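Long-range contacts in pectate lyase II (Xanthomonas campestris pv. campestris, PDB 2QY1), which probably cleaves pectate, the polygalacturonate of plant cell walls, by beta-elimination, as a secreted polysaccharide lyase of family 1: residues Asn232-Gly237 with Val253-Ser258; Ile261-Leu266 with Ile293-Phe298. The protein carries 2 engineered substitutions. One frame throughout, in Å; residues are numbered along the deposited sequence.

Both contacts lie on the same side of the chain's centre, in the last coils of the parallel beta-helix, with their centres about 10 Å apart. Interaction 1 joins strand 231-234 to the end of strand 245-255; interaction 2 follows in the chain and lays the loop 293-298 across strand 263-267. They touch directly: Gly236 and Gly237 have probable backbone hydrogen bonds to Ile261 and Tyr263, and the Trp264 ring packs against the Thr254 carbonyl. The first contact is a buried coil-to-coil junction whose arginine holds a phosphate ion. The second lies at the surface, where the chain after the coils folds back over strand 263-267.

Interaction 1. Residues Asn232-Gly237 with Val253-Ser258; sequences NVRMGG and VTSRDS. With PO4 (phosphate ion), chain C.
Successive coils of the parallel beta-helix meet here, strand 232-234 beside strand 253-255, with Asn232 opposite Thr254 on one face of the sheet. Val233 ties them from both of its polar backbone atoms: its N donates to Thr254 O at 3.0 Å, and its O receives Ser255 OG at 2.6 Å, almost head-on. Ser255 OG reaches that carbonyl because it stands opposite its own backbone N (chi1 180°), and it also bonds Gly262 N in the next coil. Beyond the strands, Arg234 bends at chi3 (76°) and lays its guanidinium across the loop 256-258. Arg234 NE points almost straight at Ser258 OG, 2.8 Å away in the guanidinium plane, while Arg256 O sits over one face without bonding. Asp184 OD2 is hydrogen-bonded to the same Ser258 hydroxyl, a second-shell partner that would help orient it for the arginine. Arg234 grips a phosphate ion, probably from the crystallisation liquor, through NH1 to phosphate O1 and NH2 to phosphate O4, both 2.8 Å; Arg212 lies close to NH2. A type I' turn, Arg234 to Gly237, leads away from the strand. Parallel strands of successive coils, side by side with turns between, make up the pectate lyase beta-helix.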
loop_
_atom_site.group_PDB
_atom_site.type_symbol
_atom_site.label_atom_id
_atom_site.label_comp_id
_atom_site.label_asym_id
_atom_site.label_seq_id
_atom_site.Cartn_x
_atom_site.Cartn_y
_atom_site.Cartn_z
ATOM N N ASN A 232 -0.590 -8.956 8.955
ATOM C CA ASN A 232 -1.105 -8.880 10.318
ATOM C C ASN A 232 -2.591 -8.526 10.305
ATOM O O ASN A 232 -2.958 -7.364 10.121
ATOM C CB ASN A 232 -0.299 -7.858 11.131
ATOM C CG ASN A 232 -0.493 -8.004 12.632
ATOM O OD1 ASN A 232 -1.195 -8.900 13.104
ATOM N ND2 ASN A 232 0.137 -7.116 13.392
ATOM N N VAL A 233 -3.436 -9.540 10.488
ATOM C CA VAL A 233 -4.887 -9.371 10.402
ATOM C C VAL A 233 -5.478 -9.219 11.800
ATOM O O VAL A 233 -5.258 -10.062 12.665
ATOM C CB VAL A 233 -5.561 -10.552 9.663
ATOM C CG1 VAL A 233 -6.994 -10.203 9.310
ATOM C CG2 VAL A 233 -4.792 -10.906 8.397
ATOM N N ARG A 234 -6.238 -8.148 12.008
ATOM C CA ARG A 234 -6.670 -7.744 13.347
ATOM C C ARG A 234 -8.107 -7.228 13.363
ATOM O O ARG A 234 -8.686 -6.949 12.310
ATOM C CB ARG A 234 -5.726 -6.660 13.887
ATOM C CG ARG A 234 -4.314 -7.148 14.195
ATOM C CD ARG A 234 -3.273 -6.065 13.952
ATOM N NE ARG A 234 -3.265 -5.058 15.012
ATOM C CZ ARG A 234 -2.233 -4.268 15.298
ATOM N NH1 ARG A 234 -1.098 -4.361 14.614
ATOM N NH2 ARG A 234 -2.330 -3.386 16.285
ATOM N N MET A 235 -8.669 -7.114 14.566
ATOM C CA MET A 235 -9.999 -6.527 14.793
ATOM C C MET A 235 -11.134 -7.155 13.972
ATOM O O MET A 235 -11.970 -6.445 13.406
ATOM C CB MET A 235 -9.966 -5.003 14.586
ATOM C CG MET A 235 -9.118 -4.232 15.592
ATOM S SD MET A 235 -9.454 -4.628 17.326
ATOM C CE MET A 235 -11.192 -4.209 17.478
ATOM N N GLY A 236 -11.159 -8.483 13.909
ATOM C CA GLY A 236 -12.218 -9.199 13.202
ATOM C C GLY A 236 -12.111 -9.182 11.686
ATOM O O GLY A 236 -12.972 -9.732 10.995
ATOM N N GLY A 237 -11.063 -8.545 11.165
ATOM C CA GLY A 237 -10.786 -8.561 9.732
ATOM C C GLY A 237 -10.557 -9.979 9.236
ATOM O O GLY A 237 -10.093 -10.844 9.986
ATOM N N VAL A 253 2.273 -14.703 8.493
ATOM C CA VAL A 253 0.833 -14.565 8.680
ATOM C C VAL A 253 0.553 -14.621 10.175
ATOM O O VAL A 253 0.804 -15.638 10.829
ATOM C CB VAL A 253 0.037 -15.661 7.925
ATOM C CG1 VAL A 253 -1.450 -15.541 8.211
ATOM C CG2 VAL A 253 0.291 -15.577 6.422
ATOM N N THR A 254 0.047 -13.518 10.715
ATOM C CA THR A 254 -0.153 -13.397 12.157
ATOM C C THR A 254 -1.334 -12.490 12.496
ATOM O O THR A 254 -1.859 -11.786 11.633
ATOM C CB THR A 254 1.138 -12.887 12.870
ATOM O OG1 THR A 254 0.940 -12.874 14.290
ATOM C CG2 THR A 254 1.526 -11.480 12.394
ATOM N N SER A 255 -1.756 -12.547 13.756
ATOM C CA SER A 255 -2.670 -11.569 14.327
ATOM C C SER A 255 -2.140 -11.174 15.699
ATOM O O SER A 255 -2.071 -12.010 16.596
ATOM C CB SER A 255 -4.077 -12.141 14.457
ATOM O OG SER A 255 -4.943 -11.171 15.017
ATOM N N ARG A 256 -1.763 -9.908 15.859
ATOM C CA ARG A 256 -1.143 -9.447 17.105
ATOM C C ARG A 256 -1.347 -7.957 17.385
ATOM O O ARG A 256 -1.476 -7.157 16.460
ATOM C CB ARG A 256 0.357 -9.781 17.114
ATOM C CG ARG A 256 1.151 -9.202 15.937
ATOM C CD ARG A 256 2.613 -9.611 15.998
ATOM N NE ARG A 256 2.770 -11.064 15.964
ATOM C CZ ARG A 256 3.867 -11.717 16.338
ATOM N NH1 ARG A 256 4.926 -11.054 16.786
ATOM N NH2 ARG A 256 3.902 -13.042 16.268
ATOM N N ASP A 257 -1.382 -7.619 18.675
ATOM C CA ASP A 257 -1.346 -6.231 19.180
ATOM C C ASP A 257 -2.653 -5.430 19.111
ATOM O O ASP A 257 -2.673 -4.237 19.435
ATOM C CB ASP A 257 -0.177 -5.444 18.568
ATOM C CG ASP A 257 1.175 -5.996 18.983
ATOM O OD1 ASP A 257 1.388 -6.210 20.194
ATOM O OD2 ASP A 257 2.028 -6.216 18.098
ATOM N N SER A 258 -3.737 -6.090 18.707
ATOM C CA SER A 258 -5.077 -5.514 18.807
ATOM C C SER A 258 -5.869 -6.159 19.941
ATOM O O SER A 258 -5.524 -7.247 20.411
ATOM C CB SER A 258 -5.836 -5.652 17.485
ATOM O OG SER A 258 -5.510 -4.597 16.599
HETATM P P PO4 C . 1.321 -2.266 16.568
HETATM O O1 PO4 C . 1.340 -3.298 15.465
HETATM O O2 PO4 C . 2.135 -1.061 16.156
HETATM O O3 PO4 C . 1.929 -2.868 17.818
HETATM O O4 PO4 C . -0.103 -1.839 16.850
#

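Interaction 2. Residues Ile261-Leu266 with Ile293-Phe298; sequences IGYWDL and ISTKVF
Tyr263 offers one face of its ring to Lys296, whose extended chain runs across it: CE stands 3.7 Å from the ring centroid, only 9° off the normal, a CH-pi contact, and NZ lies 4.0 Å from the same centroid in a cation-pi interaction. Trp264 uses both polar atoms of its backbone. Trp264 N donates to Thr295 OG1 at 2.9 Å, and Trp264 O accepts twice, from Thr295 N at 2.8 Å and from Lys296 N at 3.2 Å, the latter straight but approaching from above the carbonyl plane. With CG lodged between backbone N and carbonyl carbon (chi1 44°), the indole folds back so that Thr295 OG1 lies over one face; a water links this hydroxyl to Gly262 O. The indole NE1 makes a weak bond at its edge to Ile293 O, reinforced by a second water bridging the two atoms. Asp265 turns its carboxylate toward the 297-298 end of the loop, where OD2 receives Phe298 N at 2.9 Å on its anti side and sits against Val297. At Leu266 the backbone N donates to Ser294 OG at 2.7 Å, while CD1 rests against Ile293 O. Two hydroxyls, Thr295 OG1 and Ser294 OG, thus take the N-H groups of Trp264 and Leu266, while backbone N-H groups of the loop meet Trp264 O. On the other edge of strand 263-267 the backbones of Tyr263 and Asp265 pair with strand 238-242, while the Trp264 side chain packs on Val253 and Ser255 of strand 245-255, and Lys296 and Phe298 reach over Ile238 and Lys240.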
loop_
_atom_site.group_PDB
_atom_site.type_symbol
_atom_site.label_atom_id
_atom_site.label_comp_id
_atom_site.label_asym_id
_atom_site.label_seq_id
_atom_site.Cartn_x
_atom_site.Cartn_y
_atom_site.Cartn_z
ATOM N N ILE A 261 -8.568 -10.420 17.726
ATOM C CA ILE A 261 -7.803 -11.007 16.621
ATOM C C ILE A 261 -8.510 -10.902 15.261
ATOM O O ILE A 261 -9.714 -10.639 15.189
ATOM C CB ILE A 261 -7.384 -12.485 16.900
ATOM C CG1 ILE A 261 -8.605 -13.409 16.973
ATOM C CG2 ILE A 261 -6.515 -12.579 18.161
ATOM C CD1 ILE A 261 -8.290 -14.862 16.674
ATOM N N GLY A 262 -7.737 -11.098 14.195
ATOM C CA GLY A 262 -8.269 -11.222 12.842
ATOM C C GLY A 262 -8.045 -12.632 12.327
ATOM O O GLY A 262 -7.345 -13.424 12.960
ATOM N N TYR A 263 -8.626 -12.938 11.169
ATOM C CA TYR A 263 -8.672 -14.311 10.660
ATOM C C TYR A 263 -8.191 -14.409 9.215
ATOM O O TYR A 263 -8.103 -13.400 8.511
ATOM C CB TYR A 263 -10.092 -14.875 10.796
ATOM C CG TYR A 263 -10.675 -14.716 12.184
ATOM C CD1 TYR A 263 -10.480 -15.692 13.159
ATOM C CD2 TYR A 263 -11.409 -13.578 12.528
ATOM C CE1 TYR A 263 -11.007 -15.543 14.440
ATOM C CE2 TYR A 263 -11.936 -13.420 13.806
ATOM C CZ TYR A 263 -11.732 -14.405 14.756
ATOM O OH TYR A 263 -12.254 -14.252 16.020
ATOM N N TRP A 264 -7.875 -15.628 8.780
ATOM C CA TRP A 264 -7.345 -15.845 7.434
ATOM C C TRP A 264 -7.819 -17.131 6.762
ATOM O O TRP A 264 -8.025 -18.156 7.416
ATOM C CB TRP A 264 -5.812 -15.784 7.428
ATOM C CG TRP A 264 -5.154 -16.523 8.554
ATOM C CD1 TRP A 264 -4.957 -17.868 8.652
ATOM C CD2 TRP A 264 -4.596 -15.949 9.742
ATOM N NE1 TRP A 264 -4.313 -18.173 9.829
ATOM C CE2 TRP A 264 -4.078 -17.011 10.516
ATOM C CE3 TRP A 264 -4.479 -14.638 10.226
ATOM C CZ2 TRP A 264 -3.456 -16.805 11.752
ATOM C CZ3 TRP A 264 -3.863 -14.434 11.457
ATOM C CH2 TRP A 264 -3.357 -15.512 12.203
ATOM N N ASP A 265 -7.992 -17.044 5.445
ATOM C CA ASP A 265 -8.299 -18.181 4.590
ATOM C C ASP A 265 -7.074 -18.415 3.703
ATOM O O ASP A 265 -6.785 -17.625 2.797
ATOM C CB ASP A 265 -9.542 -17.876 3.742
ATOM C CG ASP A 265 -10.159 -19.119 3.112
ATOM O OD1 ASP A 265 -9.447 -20.123 2.906
ATOM O OD2 ASP A 265 -11.370 -19.084 2.810
ATOM N N LEU A 266 -6.350 -19.493 3.990
ATOM C CA LEU A 266 -5.074 -19.783 3.334
ATOM C C LEU A 266 -5.208 -20.879 2.283
ATOM O O LEU A 266 -5.742 -21.950 2.564
ATOM C CB LEU A 266 -4.022 -20.188 4.374
ATOM C CG LEU A 266 -3.491 -19.129 5.348
ATOM C CD1 LEU A 266 -2.899 -19.789 6.585
ATOM C CD2 LEU A 266 -2.461 -18.231 4.686
ATOM N N ILE A 293 -2.613 -23.162 8.493
ATOM C CA ILE A 293 -4.002 -23.609 8.534
ATOM C C ILE A 293 -4.957 -22.409 8.623
ATOM O O ILE A 293 -4.708 -21.461 9.370
ATOM C CB ILE A 293 -4.233 -24.658 9.679
ATOM C CG1 ILE A 293 -5.418 -25.587 9.363
ATOM C CG2 ILE A 293 -4.309 -23.997 11.070
ATOM C CD1 ILE A 293 -6.796 -25.082 9.781
ATOM N N SER A 294 -6.036 -22.458 7.844
ATOM C CA SER A 294 -7.032 -21.385 7.804
ATOM C C SER A 294 -7.806 -21.251 9.117
ATOM O O SER A 294 -8.214 -22.250 9.711
ATOM C CB SER A 294 -8.010 -21.611 6.649
ATOM O OG SER A 294 -7.337 -21.620 5.400
ATOM N N THR A 295 -8.010 -20.014 9.561
ATOM C CA THR A 295 -8.743 -19.763 10.808
ATOM C C THR A 295 -10.199 -19.355 10.568
ATOM O O THR A 295 -11.036 -19.463 11.467
ATOM C CB THR A 295 -8.032 -18.727 11.706
ATOM O OG1 THR A 295 -7.754 -17.542 10.949
ATOM C CG2 THR A 295 -6.729 -19.302 12.252
ATOM N N LYS A 296 -10.486 -18.886 9.355
ATOM C CA LYS A 296 -11.859 -18.637 8.908
ATOM C C LYS A 296 -11.978 -18.776 7.398
ATOM O O LYS A 296 -11.035 -18.480 6.662
ATOM C CB LYS A 296 -12.344 -17.246 9.323
ATOM C CG LYS A 296 -13.163 -17.217 10.599
ATOM C CD LYS A 296 -13.800 -15.853 10.811
ATOM C CE LYS A 296 -14.446 -15.752 12.182
ATOM N NZ LYS A 296 -15.057 -14.413 12.399
ATOM N N VAL A 297 -13.142 -19.233 6.944
ATOM C CA VAL A 297 -13.466 -19.221 5.524
ATOM C C VAL A 297 -13.889 -17.803 5.126
ATOM O O VAL A 297 -14.597 -17.126 5.877
ATOM C CB VAL A 297 -14.549 -20.285 5.162
ATOM C CG1 VAL A 297 -15.888 -19.991 5.849
ATOM C CG2 VAL A 297 -14.725 -20.402 3.652
ATOM N N PHE A 298 -13.426 -17.349 3.965
ATOM C CA PHE A 298 -13.819 -16.044 3.443
ATOM C C PHE A 298 -15.346 -16.001 3.317
ATOM O O PHE A 298 -15.932 -16.824 2.614
ATOM C CB PHE A 298 -13.136 -15.778 2.102
ATOM C CG PHE A 298 -13.108 -14.330 1.714
ATOM C CD1 PHE A 298 -12.203 -13.449 2.306
ATOM C CD2 PHE A 298 -13.978 -13.843 0.747
ATOM C CE1 PHE A 298 -12.174 -12.105 1.942
ATOM C CE2 PHE A 298 -13.958 -12.501 0.378
ATOM C CZ PHE A 298 -13.054 -11.633 0.977
HETATM O O HOH W 1 -6.436 -15.983 13.104
HETATM O O HOH W 2 -3.298 -20.646 11.490
HETATM O O HOH W 3 -9.210 -23.361 4.019
#